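HD domain-containing protein (Aquifex aeolicus, PDB 2HEK) is of unknown function but belongs to the HD family, probably acts on nucleotides such as dGTP at a zinc site, and binds GDP well away from it. Local coordinates at residues F313-K318 with K350-Y355; K284-T289 with Q359-A364; G38-V43 with K224-L229. One frame throughout, in Å; residues are numbered along the deposited sequence.

Overall arrangement
Following the chain from its N terminus, contact 3 closes first: it brings residues 38-43, in the loop ahead of helix 51-69, against the start of helix 224-240, so that the zinc-site residues lie within the loop that it closes. Contact 2 opens later, at strand 284-289, and closes near the C terminus at residues 359-364. Contact 1 is nested inside it, pairing strand 311-318 with strand 349-356. Contacts 1 and 2 share one three-stranded antiparallel sheet, in which strand 349-356 lies between the other two. Helix 224-240 joins the two regions, since Tyr355 of contact 1 and Thr285 of contact 2 both reach Lys224 of contact 3.

Contact 1: residues F313-K318 with K350-Y355; sequences FDEVEK and KLYRIY
Val316 and Leu351 are joined by two backbone hydrogen bonds, Leu351 N to Val316 O at 2.7 Å and Val316 N to Leu351 O at 2.8 Å, and Asp314 and Arg353 repeat the exchange two residues along. These are the hydrogen-bonded pairs of an antiparallel sheet, whose strand axes lie 4.7 Å apart at 175°; Phe313-Ile354, Glu315-Tyr352 and Glu317-Lys350 are the non-hydrogen-bonded pairs. On the face of Asp314 and Arg353 a bridging water takes a bond from Arg353 NH1 (2.9 Å) and gives one to Tyr355 OH (2.8 Å) and another to Asp314 OD2. The same carboxylate oxygen forms a salt bridge with Arg227 and Tyr355 OH also bonds Lys224 O, fixing this face to helix 224-240, while Arg353 NH1 also bonds Phe222 O. On the other face Glu317 reaches over to the neighbouring strand, and its carboxylate stands almost upright to the Tyr352 ring, the planes 84° apart. OE2 meets the hydroxyl at the ring edge, although the modelled separation is too short to be trusted; Lys350 NZ forms a salt bridge with OE2 at 3.2 Å, its hydrogen bond weak. Tyr352 sends CG opposite its own carbonyl carbon (chi1 -47°), which carries the ring along the strand toward Glu317 while its CD2 edge passes Glu315 CG. A phenylalanine in its place would probably leave Glu317 OE2, within the two segments, to Lys350 alone and free the carboxylate to turn. Helix 292-305 packs on this face through Phe295, which meets Glu315, Tyr352 and Ile354. At the far end Phe313 and Ile354 run side by side, with Ile354 CG1 at the ring edge, 3.7 Å from Phe313 CD2.

Contact 2: residues K284-T289 with Q359-A364; sequences KTLLST and QLWEKA
Lys284 and Trp361 make a cation-pi and CH-pi contact at the protein surface, where the C-terminal helix 361-366 leans on strand 284-289, an outer strand of the three-stranded sheet. The lysine chain is extended, with CG opposite the backbone N (chi1 -180°), and this straight rod is laid across one face of the indole. Its CG passes near the five-membered ring, 3.5 Å from Trp361 NE1; CD is over the middle of the ring system. Farther out, CE stands 3.6 Å above the centroid of the six-membered ring, only 4° off its normal, and NZ lies 4.1 Å from that same centroid, still over the face. The ring thus offers both a hydrophobic bed to the methylenes and a pi surface to the ammonium group. At its edge the indole makes a single, rather long hydrogen bond across the contact, from Trp361 NE1 to Thr285 O at 3.2 Å. It is moderately bent, 149° at the hydrogen, and the donor comes from above the carbonyl plane. Together, bond and overlying chain probably limit how far the indole can rock. Leu286 flanks the same edge, its CD1 4.3 Å from Trp361 CD1, while its other methyl reaches Ala364, CD2 to CB at 4.2 Å, one helical turn after the tryptophan. Beyond them Leu302 and Leu368 touch Leu286, and Val356 of the central strand touches both Leu286 and Trp361. The side chain of Lys284 comes within about 4 Å, nearest atoms, of a bound GDP, so the contact borders that nucleotide site. The strand is irregular just where the helix rests: Leu286 and Leu287 both face Ile354, a classic beta bulge.

Contact 3: residues G38-V43 with K224-L229; sequences GLAYLV and KVVRIL. With GDP (guanosine-5'-diphosphate), chain G.
Ala40 and Val43, which both touch Val226, are tied to each other by the bond from Val43 N to Ala40 O at 2.9 Å; with that from Leu42 N to Leu39 O it forms the short 3-10 turn that presents residues 39-43 to helix 224-240. No hydrogen bond crosses between the segments, and what joins them is a buried apolar packing. Val43 is at its middle. Its chi1 of 176° swings CG1 away from its own N and leaves the other methyl, CG2, to enter the helix side, where it meets Val225 CG1 at 3.6 Å, Val226 CG2 at 3.9 Å and Leu229 CD1 at 3.8 Å. One methyl thus rests among three side chains spanning a turn of helix. Leu229 CD1 is shared, since it also lies 3.8 Å from Leu42 CB, and Leu39 CD1 packs beside the backbone of Leu229, near its O and CB. The packing forms part of a GDP pocket to which Leu42, Val43 and Val225 belong. Leu42 O accepts a bond from Arg280; it also lies 3.1 Å from GDP N7, a close approach of two acceptors and no hydrogen bond, while the CG1 methyl of Val43 touches the ribose at O4'. From the helix side, Val225 turns CG2 toward the diphosphate, 3.9 Å from GDP O3A. Its two methyls thus serve different partners, CG1 the turn and CG2 the nucleotide. His282 bonds the GDP from the same chain, and Lys3, Asp24 and Arg32 of the second subunit are among its other partners, placing the site at a subunit interface. Around the contact, helix 271-278 meets Leu39 and Tyr41 through Phe278, while on a flank of helix 224-240 Ile228 packs on Tyr355 of strand 349-356.

Contact 1: residues F313-K318 with K350-Y355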
loop_
_atom_site.group_PDB
_atom_site.type_symbol
_atom_site.label_atom_id
_atom_site.label_comp_id
_atom_site.label_asym_id
_atom_site.label_seq_id
_atom_site.Cartn_x
_atom_site.Cartn_y
_atom_site.Cartn_z
ATOM N N PHE A 313 34.390 9.839 18.509
ATOM C CA PHE A 313 34.237 10.599 17.271
ATOM C C PHE A 313 33.753 9.645 16.183
ATOM O O PHE A 313 34.052 8.449 16.211
ATOM C CB PHE A 313 35.559 11.298 16.892
ATOM C CG PHE A 313 36.108 12.141 17.997
ATOM C CD1 PHE A 313 37.123 11.658 18.821
ATOM C CD2 PHE A 313 35.566 13.390 18.260
ATOM C CE1 PHE A 313 37.614 12.424 19.876
ATOM C CE2 PHE A 313 36.039 14.170 19.324
ATOM C CZ PHE A 313 37.063 13.691 20.131
ATOM N N ASP A 314 32.986 10.160 15.236
ATOM C CA ASP A 314 32.540 9.315 14.147
ATOM C C ASP A 314 32.486 10.163 12.898
ATOM O O ASP A 314 31.917 11.247 12.922
ATOM C CB ASP A 314 31.161 8.707 14.462
ATOM C CG ASP A 314 30.789 7.573 13.508
ATOM O OD1 ASP A 314 31.686 6.812 13.096
ATOM O OD2 ASP A 314 29.600 7.440 13.153
ATOM N N GLU A 315 33.109 9.676 11.826
ATOM C CA GLU A 315 33.080 10.365 10.535
ATOM C C GLU A 315 32.419 9.461 9.517
ATOM O O GLU A 315 32.866 8.340 9.279
ATOM C CB GLU A 315 34.497 10.743 10.074
ATOM C CG GLU A 315 35.232 11.682 11.060
ATOM C CD GLU A 315 36.637 12.121 10.596
ATOM O OE1 GLU A 315 36.977 11.969 9.403
ATOM O OE2 GLU A 315 37.400 12.647 11.434
ATOM N N VAL A 316 31.327 9.950 8.942
ATOM C CA VAL A 316 30.614 9.231 7.875
ATOM C C VAL A 316 30.666 10.023 6.562
ATOM O O VAL A 316 30.223 11.170 6.499
ATOM C CB VAL A 316 29.161 9.010 8.266
ATOM C CG1 VAL A 316 28.394 8.581 7.071
ATOM C CG2 VAL A 316 29.065 7.988 9.371
ATOM N N GLU A 317 31.235 9.419 5.525
ATOM C CA GLU A 317 31.310 10.047 4.199
ATOM C C GLU A 317 30.975 9.013 3.122
ATOM O O GLU A 317 31.839 8.192 2.760
ATOM C CB GLU A 317 32.686 10.701 3.958
ATOM C CG GLU A 317 32.909 11.999 4.769
ATOM C CD GLU A 317 34.302 12.626 4.608
ATOM O OE1 GLU A 317 35.177 12.042 3.927
ATOM O OE2 GLU A 317 34.513 13.726 5.175
ATOM N N LYS A 318 29.724 9.067 2.629
ATOM C CA LYS A 318 29.139 8.049 1.749
ATOM C C LYS A 318 28.577 8.572 0.418
ATOM O O LYS A 318 27.745 9.492 0.381
ATOM C CB LYS A 318 28.019 7.331 2.486
ATOM C CG LYS A 318 27.423 6.174 1.739
ATOM C CD LYS A 318 28.358 4.974 1.824
ATOM C CE LYS A 318 27.840 3.786 1.013
ATOM N NZ LYS A 318 28.464 2.491 1.436
ATOM N N LYS A 350 27.857 13.521 4.098
ATOM C CA LYS A 350 29.038 13.778 4.958
ATOM C C LYS A 350 28.546 14.168 6.320
ATOM O O LYS A 350 27.912 15.206 6.460
ATOM C CB LYS A 350 29.871 14.933 4.384
ATOM C CG LYS A 350 30.685 14.574 3.145
ATOM C CD LYS A 350 31.168 15.835 2.404
ATOM C CE LYS A 350 32.434 16.427 3.013
ATOM N NZ LYS A 350 33.639 15.586 2.683
ATOM N N LEU A 351 28.824 13.355 7.340
ATOM C CA LEU A 351 28.350 13.665 8.673
ATOM C C LEU A 351 29.464 13.431 9.659
ATOM O O LEU A 351 30.172 12.408 9.577
ATOM C CB LEU A 351 27.127 12.788 9.049
ATOM C CG LEU A 351 25.785 13.034 8.325
ATOM C CD1 LEU A 351 24.913 11.764 8.378
ATOM C CD2 LEU A 351 25.026 14.204 8.929
ATOM N N TYR A 352 29.608 14.350 10.609
ATOM C CA TYR A 352 30.661 14.215 11.625
ATOM C C TYR A 352 29.997 14.318 12.957
ATOM O O TYR A 352 29.229 15.226 13.196
ATOM C CB TYR A 352 31.741 15.318 11.454
ATOM C CG TYR A 352 32.153 15.415 10.018
ATOM C CD1 TYR A 352 31.578 16.363 9.184
ATOM C CD2 TYR A 352 33.042 14.495 9.479
ATOM C CE1 TYR A 352 31.925 16.425 7.844
ATOM C CE2 TYR A 352 33.358 14.523 8.148
ATOM C CZ TYR A 352 32.811 15.514 7.350
ATOM O OH TYR A 352 33.129 15.546 6.025
ATOM N N ARG A 353 30.252 13.352 13.821
ATOM C CA ARG A 353 29.577 13.339 15.103
ATOM C C ARG A 353 30.580 13.328 16.234
ATOM O O ARG A 353 31.614 12.678 16.136
ATOM C CB ARG A 353 28.633 12.116 15.237
ATOM C CG ARG A 353 27.214 12.405 14.722
ATOM C CD ARG A 353 27.142 12.386 13.219
ATOM N NE ARG A 353 25.730 12.432 12.789
ATOM C CZ ARG A 353 25.019 11.367 12.402
ATOM N NH1 ARG A 353 25.583 10.149 12.347
ATOM N NH2 ARG A 353 23.738 11.534 12.036
ATOM N N ILE A 354 30.246 14.015 17.312
ATOM C CA ILE A 354 31.034 13.886 18.560
ATOM C C ILE A 354 30.085 13.450 19.661
ATOM O O ILE A 354 29.015 14.030 19.845
ATOM C CB ILE A 354 31.758 15.210 18.979
ATOM C CG1 ILE A 354 32.706 15.680 17.873
ATOM C CG2 ILE A 354 32.568 15.010 20.279
ATOM C CD1 ILE A 354 33.312 17.089 18.118
ATOM N N TYR A 355 30.482 12.419 20.378
ATOM C CA TYR A 355 29.674 11.879 21.459
ATOM C C TYR A 355 30.460 11.992 22.763
ATOM O O TYR A 355 31.672 11.768 22.759
ATOM C CB TYR A 355 29.462 10.384 21.211
ATOM C CG TYR A 355 28.716 10.056 19.923
ATOM C CD1 TYR A 355 29.408 9.688 18.785
ATOM C CD2 TYR A 355 27.308 10.103 19.868
ATOM C CE1 TYR A 355 28.732 9.350 17.580
ATOM C CE2 TYR A 355 26.622 9.761 18.680
ATOM C CZ TYR A 355 27.350 9.398 17.545
ATOM O OH TYR A 355 26.721 9.064 16.360
HETATM O O HOH W 1 27.844 9.125 13.778
#

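Contact 2: residues K284-T289 with Q359-A364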
loop_
_atom_site.group_PDB
_atom_site.type_symbol
_atom_site.label_atom_id
_atom_site.label_comp_id
_atom_site.label_asym_id
_atom_site.label_seq_id
_atom_site.Cartn_x
_atom_site.Cartn_y
_atom_site.Cartn_z
ATOM N N LYS A 284 26.279 10.435 24.742
ATOM C CA LYS A 284 25.265 11.320 24.197
ATOM C C LYS A 284 25.860 12.191 23.070
ATOM O O LYS A 284 27.011 12.601 23.145
ATOM C CB LYS A 284 24.693 12.144 25.339
ATOM C CG LYS A 284 23.615 13.121 24.959
ATOM C CD LYS A 284 22.825 13.513 26.199
ATOM C CE LYS A 284 21.562 14.275 25.841
ATOM N NZ LYS A 284 20.677 14.411 27.038
ATOM N N THR A 285 25.086 12.452 22.021
ATOM C CA THR A 285 25.577 13.240 20.888
ATOM C C THR A 285 25.799 14.698 21.325
ATOM O O THR A 285 24.870 15.372 21.752
ATOM C CB THR A 285 24.599 13.207 19.675
ATOM O OG1 THR A 285 24.290 11.842 19.348
ATOM C CG2 THR A 285 25.236 13.851 18.471
ATOM N N LEU A 286 27.026 15.169 21.222
ATOM C CA LEU A 286 27.303 16.582 21.530
ATOM C C LEU A 286 27.197 17.433 20.259
ATOM O O LEU A 286 26.606 18.505 20.264
ATOM C CB LEU A 286 28.696 16.712 22.160
ATOM C CG LEU A 286 29.219 18.106 22.563
ATOM C CD1 LEU A 286 28.310 18.767 23.597
ATOM C CD2 LEU A 286 30.624 17.944 23.093
ATOM N N LEU A 287 27.765 16.931 19.169
ATOM C CA LEU A 287 27.772 17.633 17.904
ATOM C C LEU A 287 27.457 16.663 16.772
ATOM O O LEU A 287 28.041 15.581 16.692
ATOM C CB LEU A 287 29.159 18.246 17.654
ATOM C CG LEU A 287 29.364 19.006 16.339
ATOM C CD1 LEU A 287 28.512 20.255 16.328
ATOM C CD2 LEU A 287 30.850 19.333 16.077
ATOM N N SER A 288 26.612 17.094 15.842
ATOM C CA SER A 288 26.360 16.342 14.625
ATOM C C SER A 288 26.372 17.391 13.560
ATOM O O SER A 288 25.533 18.293 13.561
ATOM C CB SER A 288 25.022 15.597 14.642
ATOM O OG SER A 288 24.712 15.066 13.362
ATOM N N THR A 289 27.341 17.339 12.654
ATOM C CA THR A 289 27.405 18.374 11.666
ATOM C C THR A 289 27.912 17.905 10.309
ATOM O O THR A 289 28.549 16.851 10.199
ATOM C CB THR A 289 28.325 19.503 12.150
ATOM O OG1 THR A 289 28.299 20.578 11.211
ATOM C CG2 THR A 289 29.751 18.986 12.318
ATOM N N GLN A 359 27.458 11.651 31.752
ATOM C CA GLN A 359 27.747 12.404 32.983
ATOM C C GLN A 359 28.356 13.785 32.681
ATOM O O GLN A 359 27.934 14.796 33.251
ATOM C CB GLN A 359 28.679 11.608 33.908
ATOM C CG GLN A 359 28.108 10.287 34.422
ATOM C CD GLN A 359 29.186 9.349 34.993
ATOM O OE1 GLN A 359 30.394 9.569 34.818
ATOM N NE2 GLN A 359 28.746 8.297 35.678
ATOM N N LEU A 360 29.325 13.816 31.766
ATOM C CA LEU A 360 30.032 15.041 31.370
ATOM C C LEU A 360 29.339 15.901 30.310
ATOM O O LEU A 360 29.876 16.917 29.889
ATOM C CB LEU A 360 31.411 14.682 30.830
ATOM C CG LEU A 360 32.326 13.728 31.588
ATOM C CD1 LEU A 360 33.594 13.603 30.789
ATOM C CD2 LEU A 360 32.642 14.206 33.005
ATOM N N TRP A 361 28.155 15.506 29.875
ATOM C CA TRP A 361 27.557 16.122 28.702
ATOM C C TRP A 361 27.190 17.592 28.906
ATOM O O TRP A 361 27.483 18.421 28.054
ATOM C CB TRP A 361 26.357 15.310 28.224
ATOM C CG TRP A 361 25.753 15.793 26.944
ATOM C CD1 TRP A 361 26.223 15.581 25.676
ATOM C CD2 TRP A 361 24.557 16.556 26.805
ATOM N NE1 TRP A 361 25.392 16.167 24.757
ATOM C CE2 TRP A 361 24.360 16.774 25.422
ATOM C CE3 TRP A 361 23.628 17.083 27.716
ATOM C CZ2 TRP A 361 23.269 17.497 24.924
ATOM C CZ3 TRP A 361 22.541 17.803 27.224
ATOM C CH2 TRP A 361 22.371 18.000 25.835
ATOM N N GLU A 362 26.550 17.911 30.027
ATOM C CA GLU A 362 26.201 19.300 30.329
ATOM C C GLU A 362 27.459 20.108 30.614
ATOM O O GLU A 362 27.535 21.287 30.256
ATOM C CB GLU A 362 25.199 19.400 31.491
ATOM C CG GLU A 362 23.716 19.501 31.058
ATOM C CD GLU A 362 23.333 20.868 30.456
ATOM O OE1 GLU A 362 23.984 21.891 30.784
ATOM O OE2 GLU A 362 22.366 20.924 29.657
ATOM N N LYS A 363 28.447 19.458 31.232
ATOM C CA LYS A 363 29.743 20.076 31.507
ATOM C C LYS A 363 30.489 20.426 30.224
ATOM O O LYS A 363 31.073 21.500 30.117
ATOM C CB LYS A 363 30.616 19.165 32.378
ATOM C CG LYS A 363 30.256 19.146 33.862
ATOM C CD LYS A 363 31.308 18.368 34.662
ATOM C CE LYS A 363 31.002 18.364 36.154
ATOM N NZ LYS A 363 32.030 17.598 36.919
ATOM N N ALA A 364 30.467 19.516 29.255
ATOM C CA ALA A 364 31.125 19.741 27.968
ATOM C C ALA A 364 30.382 20.754 27.110
ATOM O O ALA A 364 30.994 21.478 26.339
ATOM C CB ALA A 364 31.298 18.429 27.217
#

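Contact 3: residues G38-V43 with K224-L229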
loop_
_atom_site.group_PDB
_atom_site.type_symbol
_atom_site.label_atom_id
_atom_site.label_comp_id
_atom_site.label_asym_id
_atom_site.label_seq_id
_atom_site.Cartn_x
_atom_site.Cartn_y
_atom_site.Cartn_z
ATOM N N GLY A 38 21.684 -5.703 13.512
ATOM C CA GLY A 38 22.440 -5.698 14.743
ATOM C C GLY A 38 21.622 -5.121 15.858
ATOM O O GLY A 38 20.588 -5.664 16.200
ATOM N N LEU A 39 22.095 -4.003 16.404
ATOM C CA LEU A 39 21.456 -3.303 17.529
ATOM C C LEU A 39 20.504 -2.203 17.109
ATOM O O LEU A 39 20.016 -1.494 17.962
ATOM C CB LEU A 39 22.527 -2.666 18.460
ATOM C CG LEU A 39 23.458 -3.652 19.168
ATOM C CD1 LEU A 39 24.619 -2.907 19.828
ATOM C CD2 LEU A 39 22.698 -4.485 20.200
ATOM N N ALA A 40 20.235 -2.036 15.811
ATOM C CA ALA A 40 19.348 -0.968 15.399
ATOM C C ALA A 40 17.969 -1.067 16.071
ATOM O O ALA A 40 17.272 -0.065 16.173
ATOM C CB ALA A 40 19.182 -0.957 13.864
ATOM N N TYR A 41 17.568 -2.251 16.537
ATOM C CA TYR A 41 16.214 -2.400 17.114
ATOM C C TYR A 41 16.105 -1.612 18.421
ATOM O O TYR A 41 14.998 -1.353 18.912
ATOM C CB TYR A 41 15.864 -3.876 17.347
ATOM C CG TYR A 41 16.679 -4.502 18.471
ATOM C CD1 TYR A 41 16.151 -4.633 19.744
ATOM C CD2 TYR A 41 17.978 -4.936 18.266
ATOM C CE1 TYR A 41 16.888 -5.197 20.786
ATOM C CE2 TYR A 41 18.723 -5.490 19.298
ATOM C CZ TYR A 41 18.174 -5.604 20.554
ATOM O OH TYR A 41 18.894 -6.165 21.586
ATOM N N LEU A 42 17.255 -1.195 18.963
ATOM C CA LEU A 42 17.251 -0.369 20.177
ATOM C C LEU A 42 16.830 1.074 19.864
ATOM O O LEU A 42 16.575 1.866 20.778
ATOM C CB LEU A 42 18.635 -0.372 20.842
ATOM C CG LEU A 42 19.034 -1.720 21.461
ATOM C CD1 LEU A 42 20.474 -1.601 22.046
ATOM C CD2 LEU A 42 18.040 -2.183 22.559
ATOM N N VAL A 43 16.760 1.413 18.580
ATOM C CA VAL A 43 16.331 2.742 18.132
ATOM C C VAL A 43 15.043 2.622 17.269
ATOM O O VAL A 43 14.094 3.413 17.427
ATOM C CB VAL A 43 17.450 3.412 17.272
ATOM C CG1 VAL A 43 16.995 4.772 16.709
ATOM C CG2 VAL A 43 18.724 3.583 18.072
ATOM N N LYS A 224 22.329 8.816 14.407
ATOM C CA LYS A 224 23.421 9.141 15.330
ATOM C C LYS A 224 23.467 8.156 16.496
ATOM O O LYS A 224 24.547 7.806 16.954
ATOM C CB LYS A 224 23.271 10.564 15.841
ATOM C CG LYS A 224 22.059 10.801 16.699
ATOM C CD LYS A 224 21.724 12.304 16.795
ATOM C CE LYS A 224 20.740 12.536 17.928
ATOM N NZ LYS A 224 20.165 13.913 17.891
ATOM N N VAL A 225 22.291 7.706 16.963
ATOM C CA VAL A 225 22.231 6.726 18.061
ATOM C C VAL A 225 22.582 5.329 17.579
ATOM O O VAL A 225 23.297 4.628 18.275
ATOM C CB VAL A 225 20.864 6.742 18.813
ATOM C CG1 VAL A 225 20.852 5.765 19.995
ATOM C CG2 VAL A 225 20.540 8.150 19.255
ATOM N N VAL A 226 22.098 4.929 16.388
ATOM C CA VAL A 226 22.516 3.666 15.787
ATOM C C VAL A 226 24.067 3.596 15.728
ATOM O O VAL A 226 24.663 2.577 16.085
ATOM C CB VAL A 226 21.898 3.462 14.373
ATOM C CG1 VAL A 226 22.559 2.274 13.667
ATOM C CG2 VAL A 226 20.355 3.247 14.494
ATOM N N ARG A 227 24.704 4.698 15.314
ATOM C CA ARG A 227 26.163 4.716 15.174
ATOM C C ARG A 227 26.886 4.586 16.532
ATOM O O ARG A 227 27.812 3.767 16.652
ATOM C CB ARG A 227 26.637 5.944 14.395
ATOM C CG ARG A 227 26.276 5.927 12.852
ATOM C CD ARG A 227 27.017 4.839 12.040
ATOM N NE ARG A 227 28.455 4.856 12.295
ATOM C CZ ARG A 227 29.178 3.818 12.741
ATOM N NH1 ARG A 227 28.628 2.620 12.946
ATOM N NH2 ARG A 227 30.485 3.969 12.971
ATOM N N ILE A 228 26.439 5.314 17.550
ATOM C CA ILE A 228 27.114 5.223 18.894
ATOM C C ILE A 228 26.940 3.843 19.563
ATOM O O ILE A 228 27.878 3.294 20.176
ATOM C CB ILE A 228 26.777 6.428 19.864
ATOM C CG1 ILE A 228 27.656 6.411 21.138
ATOM C CG2 ILE A 228 25.285 6.503 20.247
ATOM C CD1 ILE A 228 29.176 6.604 20.850
ATOM N N LEU A 229 25.752 3.259 19.424
ATOM C CA LEU A 229 25.559 1.888 19.881
ATOM C C LEU A 229 26.545 0.914 19.232
ATOM O O LEU A 229 27.109 0.055 19.899
ATOM C CB LEU A 229 24.101 1.437 19.632
ATOM C CG LEU A 229 23.056 2.200 20.479
ATOM C CD1 LEU A 229 21.598 1.907 20.007
ATOM C CD2 LEU A 229 23.224 1.861 21.972
HETATM P PB GDP G . 18.485 10.534 22.619
HETATM O O1B GDP G . 18.791 11.091 21.234
HETATM O O2B GDP G . 19.414 11.133 23.669
HETATM O O3B GDP G . 17.042 10.864 22.998
HETATM O O3A GDP G . 18.731 8.934 22.625
HETATM P PA GDP G . 17.737 7.830 23.251
HETATM O O1A GDP G . 16.742 8.370 24.243
HETATM O O2A GDP G . 18.554 6.736 23.889
HETATM O "O5'" GDP G . 16.953 7.170 21.997
HETATM C "C5'" GDP G . 16.735 7.805 20.745
HETATM C "C4'" GDP G . 15.592 7.145 19.962
HETATM O "O4'" GDP G . 15.387 5.748 20.247
HETATM C "C3'" GDP G . 14.270 7.817 20.223
HETATM O "O3'" GDP G . 13.726 8.055 18.891
HETATM C "C2'" GDP G . 13.451 6.720 20.836
HETATM O "O2'" GDP G . 12.137 6.922 20.374
HETATM C "C1'" GDP G . 13.996 5.448 20.244
HETATM N N9 GDP G . 13.867 4.273 21.134
HETATM C C8 GDP G . 13.651 3.004 20.748
HETATM N N7 GDP G . 13.644 2.164 21.802
HETATM C C5 GDP G . 13.854 2.913 22.896
HETATM C C6 GDP G . 13.943 2.660 24.346
HETATM O O6 GDP G . 13.826 1.506 24.733
HETATM N N1 GDP G . 14.216 3.675 25.187
HETATM C C2 GDP G . 14.361 4.943 24.746
HETATM N N2 GDP G . 14.613 5.927 25.673
HETATM N N3 GDP G . 14.279 5.248 23.409
HETATM C C4 GDP G . 14.030 4.294 22.472
#